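Local structure of MAGE domain-containing protein (Xenopus laevis, 7DG2) at residues I22-K27 with G174-K179; R53-L58 with G63-E68; K144-E149 with K154-N159. The protein probably serves as the Nse3-type MAGE subunit of the Smc5/6 complex, pairing with Nse1 and helping to shape the bound Nse4 protein. All coordinates share one frame; numbering follows the deposited sequence.

Interaction 1: I22-K27 with G174-K179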
loop_
_atom_site.group_PDB
_atom_site.type_symbol
_atom_site.label_atom_id
_atom_site.label_comp_id
_atom_site.label_asym_id
_atom_site.label_seq_id
_atom_site.Cartn_x
_atom_site.Cartn_y
_atom_site.Cartn_z
ATOM N N ILE B 22 3.669 8.662 -6.072
ATOM C CA ILE B 22 4.868 8.062 -5.499
ATOM C C ILE B 22 5.312 8.826 -4.260
ATOM O O ILE B 22 5.704 8.229 -3.249
ATOM C CB ILE B 22 5.967 7.978 -6.571
ATOM C CG1 ILE B 22 5.539 6.911 -7.594
ATOM C CG2 ILE B 22 7.322 7.697 -5.908
ATOM C CD1 ILE B 22 6.279 6.947 -8.913
ATOM N N LYS B 23 5.212 10.160 -4.289
ATOM C CA LYS B 23 5.562 10.944 -3.111
ATOM C C LYS B 23 4.521 10.863 -1.997
ATOM O O LYS B 23 4.782 11.380 -0.909
ATOM C CB LYS B 23 5.797 12.411 -3.507
ATOM C CG LYS B 23 7.057 12.579 -4.369
ATOM C CD LYS B 23 8.319 12.137 -3.589
ATOM C CE LYS B 23 9.602 12.511 -4.315
ATOM N NZ LYS B 23 10.805 12.139 -3.499
ATOM N N ASP B 24 3.368 10.224 -2.223
ATOM C CA ASP B 24 2.406 10.004 -1.154
ATOM C C ASP B 24 2.649 8.697 -0.413
ATOM O O ASP B 24 1.945 8.423 0.564
ATOM C CB ASP B 24 0.962 10.007 -1.714
ATOM C CG ASP B 24 -0.107 10.137 -0.622
ATOM O OD1 ASP B 24 0.030 11.027 0.245
ATOM O OD2 ASP B 24 -1.116 9.384 -0.660
ATOM N N GLN B 25 3.627 7.890 -0.853
ATOM C CA GLN B 25 3.714 6.510 -0.371
ATOM C C GLN B 25 3.846 6.416 1.143
ATOM O O GLN B 25 3.361 5.447 1.738
ATOM C CB GLN B 25 4.877 5.770 -1.033
ATOM C CG GLN B 25 4.584 5.310 -2.462
ATOM C CD GLN B 25 5.773 4.611 -3.091
ATOM O OE1 GLN B 25 6.914 4.825 -2.679
ATOM N NE2 GLN B 25 5.515 3.780 -4.096
ATOM N N LYS B 26 4.531 7.369 1.780
ATOM C CA LYS B 26 4.680 7.351 3.234
ATOM C C LYS B 26 3.972 8.522 3.901
ATOM O O LYS B 26 4.283 8.865 5.051
ATOM C CB LYS B 26 6.160 7.313 3.622
ATOM C CG LYS B 26 6.838 6.015 3.173
ATOM C CD LYS B 26 8.205 5.831 3.812
ATOM C CE LYS B 26 8.868 4.551 3.312
ATOM N NZ LYS B 26 8.103 3.334 3.666
ATOM N N LYS B 27 3.005 9.127 3.197
ATOM C CA LYS B 27 2.177 10.216 3.716
ATOM C C LYS B 27 3.019 11.403 4.180
ATOM O O LYS B 27 2.630 12.138 5.091
ATOM C CB LYS B 27 1.246 9.737 4.835
ATOM C CG LYS B 27 0.246 8.665 4.380
ATOM C CD LYS B 27 -0.636 9.177 3.256
ATOM C CE LYS B 27 -1.562 8.065 2.739
ATOM N NZ LYS B 27 -2.498 8.563 1.682
ATOM N N GLY B 174 -2.036 17.923 13.994
ATOM C CA GLY B 174 -1.360 18.481 12.843
ATOM C C GLY B 174 -2.306 18.792 11.680
ATOM O O GLY B 174 -3.476 18.414 11.681
ATOM N N GLN B 175 -1.749 19.477 10.675
ATOM C CA GLN B 175 -2.530 19.911 9.524
ATOM C C GLN B 175 -3.156 18.734 8.782
ATOM O O GLN B 175 -4.270 18.850 8.254
ATOM C CB GLN B 175 -1.637 20.723 8.581
ATOM C CG GLN B 175 -1.149 22.074 9.148
ATOM C CD GLN B 175 0.143 22.565 8.484
ATOM O OE1 GLN B 175 0.996 21.764 8.082
ATOM N NE2 GLN B 175 0.290 23.888 8.370
ATOM N N ARG B 176 -2.465 17.594 8.724
ATOM C CA ARG B 176 -3.058 16.452 8.025
ATOM C C ARG B 176 -4.289 15.924 8.759
ATOM O O ARG B 176 -5.264 15.517 8.117
ATOM C CB ARG B 176 -2.022 15.345 7.827
ATOM C CG ARG B 176 -2.610 14.136 7.092
ATOM C CD ARG B 176 -1.599 13.012 6.925
ATOM N NE ARG B 176 -0.552 13.287 5.950
ATOM C CZ ARG B 176 -0.667 13.127 4.633
ATOM N NH1 ARG B 176 -1.805 12.706 4.101
ATOM N NH2 ARG B 176 0.372 13.394 3.848
ATOM N N ALA B 177 -4.276 15.929 10.102
ATOM C CA ALA B 177 -5.447 15.482 10.852
ATOM C C ALA B 177 -6.657 16.355 10.551
ATOM O O ALA B 177 -7.776 15.849 10.396
ATOM C CB ALA B 177 -5.157 15.485 12.356
ATOM N N PHE B 178 -6.462 17.671 10.470
ATOM C CA PHE B 178 -7.612 18.528 10.205
ATOM C C PHE B 178 -8.181 18.326 8.812
ATOM O O PHE B 178 -9.360 18.632 8.598
ATOM C CB PHE B 178 -7.245 20.000 10.401
ATOM C CG PHE B 178 -7.205 20.412 11.841
ATOM C CD1 PHE B 178 -8.382 20.515 12.570
ATOM C CD2 PHE B 178 -6.002 20.681 12.466
ATOM C CE1 PHE B 178 -8.357 20.886 13.906
ATOM C CE2 PHE B 178 -5.970 21.053 13.792
ATOM C CZ PHE B 178 -7.149 21.154 14.515
ATOM N N LYS B 179 -7.383 17.812 7.865
ATOM C CA LYS B 179 -7.878 17.557 6.515
ATOM C C LYS B 179 -8.412 16.143 6.331
ATOM O O LYS B 179 -9.339 15.940 5.539
ATOM C CB LYS B 179 -6.772 17.811 5.483
ATOM C CG LYS B 179 -6.296 19.241 5.431
ATOM C CD LYS B 179 -7.400 20.186 5.043
ATOM C CE LYS B 179 -6.900 21.626 5.013
ATOM N NZ LYS B 179 -7.978 22.562 4.573
HETATM O O HOH W 1 -1.852 12.176 1.353
HETATM O O HOH W 2 1.214 13.310 1.069
#
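Arg-176 reaches out from the start of helix 175-180 and lays its guanidinium group beside Lys-27, the last residue of a type I turn that follows helix 6-23. CB of Lys-27 stands 3.8 Å above the guanidinium plane, over its centre, and the two side chains cross at about a right angle, with Lys-27 CD 3.8 Å from Arg-176 NH1. NH2 of Arg-176 also meets the backbone O of Lys-27 at 2.9 Å, but the N-H points poorly at it (117°) and the bond is weak. Asp-24 OD1 lies 4.3 Å from Arg-176 NH2, too far for a salt bridge; two waters in the guanidinium plane fill the interval, one joining OD1 to NH1 and the other joining it to NH2.

Behind this shell, the Lys-27 chain bends at chi2 (-59°) and returns its NZ to Asp-24 OD2, a salt bridge of 2.8 Å made on the syn side of the carboxylate. The turn itself is closed by the bond from Lys-27 N to Asp-24 O, 2.9 Å long. Arg-176 is steadied by a salt bridge from NH1 to Glu-180 and by a bond from NE to the carbonyl of Gln-153, while Lys-27 NZ also binds the backbone of Thr-65 in the Nse4 chain.

The contact thus links the turn after helix 6-23 to the helix that follows strand 169-173 of the second sheet, beside Nse4. Asp-24 appears to serve two cations, one directly and one through water, which probably eases the cost of bringing them close in a buried junction, with Glu-180 taking a share of the Arg-176 charge. Stacked methylenes, one weak direct bond and two bridging waters join turn to helix.

Interaction 2: R53-L58 with G63-E68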
loop_
_atom_site.group_PDB
_atom_site.type_symbol
_atom_site.label_atom_id
_atom_site.label_comp_id
_atom_site.label_asym_id
_atom_site.label_seq_id
_atom_site.Cartn_x
_atom_site.Cartn_y
_atom_site.Cartn_z
ATOM N N ARG B 53 -4.433 20.068 -14.370
ATOM C CA ARG B 53 -4.807 18.870 -15.112
ATOM C C ARG B 53 -4.460 17.603 -14.332
ATOM O O ARG B 53 -5.192 16.612 -14.404
ATOM C CB ARG B 53 -4.137 18.870 -16.486
ATOM C CG ARG B 53 -4.610 20.014 -17.392
ATOM C CD ARG B 53 -3.942 19.951 -18.765
ATOM N NE ARG B 53 -4.161 18.648 -19.382
ATOM C CZ ARG B 53 -3.596 18.241 -20.516
ATOM N NH1 ARG B 53 -2.772 19.042 -21.179
ATOM N NH2 ARG B 53 -3.859 17.028 -20.988
ATOM N N ALA B 54 -3.345 17.616 -13.590
ATOM C CA ALA B 54 -3.010 16.466 -12.752
ATOM C C ALA B 54 -4.018 16.295 -11.627
ATOM O O ALA B 54 -4.421 15.168 -11.304
ATOM C CB ALA B 54 -1.595 16.621 -12.181
ATOM N N GLN B 55 -4.437 17.406 -11.015
ATOM C CA GLN B 55 -5.452 17.344 -9.976
ATOM C C GLN B 55 -6.748 16.752 -10.514
ATOM O O GLN B 55 -7.375 15.910 -9.856
ATOM C CB GLN B 55 -5.690 18.750 -9.408
ATOM C CG GLN B 55 -6.750 18.799 -8.317
ATOM C CD GLN B 55 -6.886 20.176 -7.697
ATOM O OE1 GLN B 55 -6.318 21.143 -8.191
ATOM N NE2 GLN B 55 -7.671 20.269 -6.619
ATOM N N ILE B 56 -7.146 17.156 -11.726
ATOM C CA ILE B 56 -8.381 16.635 -12.314
ATOM C C ILE B 56 -8.251 15.143 -12.591
ATOM O O ILE B 56 -9.194 14.376 -12.363
ATOM C CB ILE B 56 -8.748 17.430 -13.583
ATOM C CG1 ILE B 56 -9.098 18.878 -13.208
ATOM C CG2 ILE B 56 -9.907 16.767 -14.332
ATOM C CD1 ILE B 56 -10.114 19.008 -12.054
ATOM N N THR B 57 -7.081 14.699 -13.076
ATOM C CA THR B 57 -6.875 13.267 -13.304
ATOM C C THR B 57 -7.007 12.480 -12.003
ATOM O O THR B 57 -7.638 11.416 -11.971
ATOM C CB THR B 57 -5.496 13.013 -13.930
ATOM O OG1 THR B 57 -5.450 13.578 -15.241
ATOM C CG2 THR B 57 -5.218 11.508 -14.028
ATOM N N LEU B 58 -6.415 12.982 -10.917
ATOM C CA LEU B 58 -6.495 12.262 -9.650
ATOM C C LEU B 58 -7.931 12.201 -9.133
ATOM O O LEU B 58 -8.362 11.170 -8.602
ATOM C CB LEU B 58 -5.567 12.914 -8.624
ATOM C CG LEU B 58 -4.087 12.595 -8.839
ATOM C CD1 LEU B 58 -3.240 13.609 -8.094
ATOM C CD2 LEU B 58 -3.800 11.195 -8.350
ATOM N N GLY B 63 -10.503 9.107 -7.532
ATOM C CA GLY B 63 -11.289 9.591 -6.416
ATOM C C GLY B 63 -10.442 10.212 -5.329
ATOM O O GLY B 63 -10.791 10.108 -4.148
ATOM N N PHE B 64 -9.320 10.842 -5.699
ATOM C CA PHE B 64 -8.404 11.498 -4.772
ATOM C C PHE B 64 -8.506 13.008 -4.936
ATOM O O PHE B 64 -8.553 13.509 -6.059
ATOM C CB PHE B 64 -6.935 11.142 -5.021
ATOM C CG PHE B 64 -6.572 9.707 -4.779
ATOM C CD1 PHE B 64 -7.475 8.795 -4.264
ATOM C CD2 PHE B 64 -5.279 9.285 -5.058
ATOM C CE1 PHE B 64 -7.105 7.473 -4.043
ATOM C CE2 PHE B 64 -4.905 7.962 -4.855
ATOM C CZ PHE B 64 -5.819 7.055 -4.341
ATOM N N GLN B 65 -8.456 13.719 -3.818
ATOM C CA GLN B 65 -8.518 15.174 -3.789
ATOM C C GLN B 65 -7.161 15.733 -3.378
ATOM O O GLN B 65 -6.614 15.355 -2.339
ATOM C CB GLN B 65 -9.595 15.640 -2.809
ATOM C CG GLN B 65 -9.778 17.137 -2.725
ATOM C CD GLN B 65 -10.727 17.668 -3.790
ATOM O OE1 GLN B 65 -11.331 16.903 -4.555
ATOM N NE2 GLN B 65 -10.862 18.988 -3.849
ATOM N N LEU B 66 -6.646 16.666 -4.167
ATOM C CA LEU B 66 -5.447 17.399 -3.781
ATOM C C LEU B 66 -5.848 18.514 -2.818
ATOM O O LEU B 66 -6.780 19.279 -3.099
ATOM C CB LEU B 66 -4.761 17.964 -5.030
ATOM C CG LEU B 66 -3.389 18.618 -4.860
ATOM C CD1 LEU B 66 -2.362 17.530 -4.592
ATOM C CD2 LEU B 66 -3.013 19.413 -6.113
ATOM N N GLU B 67 -5.186 18.589 -1.666
ATOM C CA GLU B 67 -5.505 19.619 -0.682
ATOM C C GLU B 67 -4.228 20.285 -0.181
ATOM O O GLU B 67 -3.238 19.615 0.111
ATOM C CB GLU B 67 -6.294 19.048 0.508
ATOM C CG GLU B 67 -7.649 18.411 0.123
ATOM C CD GLU B 67 -8.603 18.296 1.307
ATOM O OE1 GLU B 67 -8.756 19.284 2.062
ATOM O OE2 GLU B 67 -9.203 17.220 1.485
ATOM N N GLU B 68 -4.260 21.609 -0.061
ATOM C CA GLU B 68 -3.132 22.351 0.490
ATOM C C GLU B 68 -3.289 22.401 2.005
ATOM O O GLU B 68 -4.326 22.850 2.504
ATOM C CB GLU B 68 -3.093 23.761 -0.110
ATOM C CG GLU B 68 -1.872 24.577 0.249
ATOM C CD GLU B 68 -1.864 25.933 -0.442
ATOM O OE1 GLU B 68 -2.823 26.715 -0.238
ATOM O OE2 GLU B 68 -0.907 26.211 -1.196
HETATM O O HOH W 3 -7.010 15.640 -7.072
#
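Leu-58, in the last turns of helix 47-62, and Phe-64, at the start of strand 64-70, come within 5.3 Å at their CA atoms. Gly-63 makes the turn between helix and strand with a positive phi (70°), a conformation that favours glycine. The short helical and strand axes then run roughly antiparallel, at 143° and 7.5 Å apart at their closest. Phe-64 N gives a nearly straight hydrogen bond of 3.1 Å to Leu-58 O, approaching from above the carbonyl plane. One turn earlier in the helix, a water takes over: it donates to Gln-55 O and to Phe-64 O, and accepts a weak bond from Leu-66 N.

Among the side chains, Gln-55 leaves the helix with CG opposite its backbone N (chi1 179°) and continues extended across Leu-66 at about a right angle, so that its CG lies 3.9 Å from Leu-66 CB. Leu-58 CD2 approaches Phe-64 CD2 obliquely, at 4.1 Å. Leu-58 and Leu-66 both also pack on Leu-78 of strand 75-80, which joins the pair to the sheet, and Leu-58 reaches Leu-20 of helix 6-23.

A helix turning into an antiparallel strand of a small sheet is consistent with the winged-helix pattern of MAGE domains. Methyl and methylene groups and the rim of the Phe-64 ring make the apolar contact, while a direct backbone bond and one water serve the facing polar groups. Two carbonyl oxygens cannot bond each other, and the water donates to both.

Interaction 3: K144-E149 with K154-N159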
loop_
_atom_site.group_PDB
_atom_site.type_symbol
_atom_site.label_atom_id
_atom_site.label_comp_id
_atom_site.label_asym_id
_atom_site.label_seq_id
_atom_site.Cartn_x
_atom_site.Cartn_y
_atom_site.Cartn_z
ATOM N N LYS B 144 9.398 6.700 18.503
ATOM C CA LYS B 144 9.680 7.235 17.175
ATOM C C LYS B 144 8.411 7.336 16.334
ATOM O O LYS B 144 8.239 8.297 15.576
ATOM C CB LYS B 144 10.722 6.371 16.471
ATOM C CG LYS B 144 11.258 6.989 15.192
ATOM C CD LYS B 144 12.597 6.385 14.796
ATOM C CE LYS B 144 12.480 4.896 14.579
ATOM N NZ LYS B 144 11.437 4.574 13.566
ATOM N N LEU B 145 7.520 6.347 16.439
ATOM C CA LEU B 145 6.268 6.401 15.686
ATOM C C LEU B 145 5.467 7.643 16.046
ATOM O O LEU B 145 4.979 8.359 15.161
ATOM C CB LEU B 145 5.442 5.137 15.945
ATOM C CG LEU B 145 4.043 5.112 15.318
ATOM C CD1 LEU B 145 4.157 5.216 13.806
ATOM C CD2 LEU B 145 3.293 3.844 15.720
ATOM N N VAL B 146 5.338 7.927 17.347
ATOM C CA VAL B 146 4.463 9.008 17.799
ATOM C C VAL B 146 5.125 10.377 17.668
ATOM O O VAL B 146 4.484 11.343 17.237
ATOM C CB VAL B 146 3.995 8.738 19.242
ATOM C CG1 VAL B 146 3.223 9.928 19.769
ATOM C CG2 VAL B 146 3.131 7.468 19.292
ATOM N N THR B 147 6.406 10.505 18.041
ATOM C CA THR B 147 7.047 11.817 18.067
ATOM C C THR B 147 7.770 12.175 16.775
ATOM O O THR B 147 8.133 13.343 16.595
ATOM C CB THR B 147 8.054 11.919 19.230
ATOM O OG1 THR B 147 9.171 11.052 18.988
ATOM C CG2 THR B 147 7.389 11.542 20.536
ATOM N N GLU B 148 7.991 11.218 15.876
ATOM C CA GLU B 148 8.680 11.501 14.622
ATOM C C GLU B 148 7.808 11.172 13.418
ATOM O O GLU B 148 7.491 12.073 12.637
ATOM C CB GLU B 148 10.018 10.733 14.561
ATOM C CG GLU B 148 10.981 11.097 15.700
ATOM C CD GLU B 148 12.337 10.405 15.595
ATOM O OE1 GLU B 148 12.736 10.006 14.479
ATOM O OE2 GLU B 148 13.003 10.261 16.640
ATOM N N GLU B 149 7.383 9.918 13.265
ATOM C CA GLU B 149 6.647 9.523 12.064
ATOM C C GLU B 149 5.329 10.279 11.947
ATOM O O GLU B 149 5.050 10.899 10.913
ATOM C CB GLU B 149 6.402 8.015 12.066
ATOM C CG GLU B 149 5.600 7.515 10.857
ATOM C CD GLU B 149 5.630 5.997 10.722
ATOM O OE1 GLU B 149 4.654 5.406 10.204
ATOM O OE2 GLU B 149 6.635 5.392 11.149
ATOM N N LYS B 154 2.563 15.139 9.518
ATOM C CA LYS B 154 1.693 16.248 9.910
ATOM C C LYS B 154 0.368 15.781 10.505
ATOM O O LYS B 154 -0.604 16.543 10.514
ATOM C CB LYS B 154 1.412 17.211 8.753
ATOM C CG LYS B 154 2.651 17.687 8.027
ATOM C CD LYS B 154 3.578 18.426 8.941
ATOM C CE LYS B 154 4.561 19.252 8.116
ATOM N NZ LYS B 154 5.530 19.957 8.990
ATOM N N TYR B 155 0.307 14.546 11.014
ATOM C CA TYR B 155 -0.854 14.161 11.811
ATOM C C TYR B 155 -0.833 14.829 13.175
ATOM O O TYR B 155 -1.888 15.141 13.726
ATOM C CB TYR B 155 -0.910 12.648 12.000
ATOM C CG TYR B 155 -1.476 11.882 10.830
ATOM C CD1 TYR B 155 -2.773 12.111 10.390
ATOM C CD2 TYR B 155 -0.727 10.886 10.206
ATOM C CE1 TYR B 155 -3.310 11.380 9.334
ATOM C CE2 TYR B 155 -1.241 10.166 9.151
ATOM C CZ TYR B 155 -2.529 10.406 8.728
ATOM O OH TYR B 155 -3.023 9.682 7.666
ATOM N N LEU B 156 0.354 15.055 13.731
ATOM C CA LEU B 156 0.490 15.673 15.039
ATOM C C LEU B 156 1.518 16.793 14.973
ATOM O O LEU B 156 2.432 16.771 14.146
ATOM C CB LEU B 156 0.932 14.653 16.089
ATOM C CG LEU B 156 0.031 13.441 16.353
ATOM C CD1 LEU B 156 0.727 12.449 17.270
ATOM C CD2 LEU B 156 -1.307 13.875 16.928
ATOM N N GLU B 157 1.350 17.766 15.861
ATOM C CA GLU B 157 2.390 18.728 16.206
ATOM C C GLU B 157 3.016 18.323 17.535
ATOM O O GLU B 157 2.322 17.845 18.436
ATOM C CB GLU B 157 1.823 20.139 16.330
ATOM C CG GLU B 157 1.476 20.824 15.037
ATOM C CD GLU B 157 1.014 22.246 15.279
ATOM O OE1 GLU B 157 1.033 22.680 16.456
ATOM O OE2 GLU B 157 0.631 22.928 14.304
ATOM N N TYR B 158 4.325 18.543 17.656
ATOM C CA TYR B 158 5.120 18.123 18.810
ATOM C C TYR B 158 5.944 19.342 19.199
ATOM O O TYR B 158 6.988 19.595 18.592
ATOM C CB TYR B 158 6.006 16.931 18.455
ATOM C CG TYR B 158 6.789 16.310 19.591
ATOM C CD1 TYR B 158 6.146 15.819 20.714
ATOM C CD2 TYR B 158 8.178 16.186 19.522
ATOM C CE1 TYR B 158 6.854 15.219 21.745
ATOM C CE2 TYR B 158 8.897 15.589 20.551
ATOM C CZ TYR B 158 8.230 15.111 21.662
ATOM O OH TYR B 158 8.923 14.518 22.696
ATOM N N ASN B 159 5.463 20.103 20.181
ATOM C CA ASN B 159 5.955 21.450 20.445
ATOM C C ASN B 159 6.535 21.559 21.847
ATOM O O ASN B 159 5.975 21.020 22.804
ATOM C CB ASN B 159 4.833 22.476 20.281
ATOM C CG ASN B 159 4.208 22.445 18.896
ATOM O OD1 ASN B 159 4.905 22.264 17.898
ATOM N ND2 ASN B 159 2.885 22.622 18.831
#
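The ring of Tyr-158 carries Thr-147 over one face: the threonine CB stands 3.9 Å above the ring plane, offset toward the rim, in a CH-pi contact whose direction is only 15° from the ring normal. CG2 joins it, 3.8 Å from Tyr-158 CZ, and the two side chains run side by side, pointing the same way. Tyr-169 of the next strand stacks on the same ring, and at its far end the hydroxyl is hydrogen-bonded to Glu-118. Thr-147 turns its OG1 between the backbone N and carbonyl carbon (chi1 68°), where it bonds to the O of Lys-143, and this places CG2 rather than the hydroxyl over the ring. A leucine in place of Tyr-158 would probably leave Thr-147 and Tyr-169 without their aromatic surface and Glu-118 without its hydroxyl partner.

Beside this pair, Leu-156 CD1 packs 4.3 Å from Val-146 CG1 and 3.9 Å from the O of Val-146. That carbonyl is buried without a polar partner. The helix widens nearby into a pi-type turn, in which Lys-144 O accepts from both Glu-148 N and Glu-149 N.

After helix 142-152 a Schellman motif at Lys-154 leads the chain back into strand 156-160. Helices 94-111, 118-127 and 142-152 with the hairpin 156-160/169-173, whose sheet is completed by strand 116-117, fit a winged-helix domain, probably the second of the two in the MAGE fold.

In the fold
The three contacts lie in one MAGE homology domain, whose helices and two small antiparallel sheets are consistent with tandem winged helices. Interaction 1 opens first and closes last; between its segments come interaction 2 and then interaction 3. These two appear to occupy equivalent helix-to-strand turns in the two halves, with centres about 26 Å apart on opposite sides of the chain's centre. Interaction 1 lies close to that centre, its own centre about 12 Å from that of interaction 3 and about 14 Å from that of interaction 2. It touches the former through backbone pairing of 174-176 with Lys-154 and Tyr-155, and the latter through Lys-179 against Glu-67. It therefore ties the two halves together, at a junction where Nse4 and Nse1 also make contact.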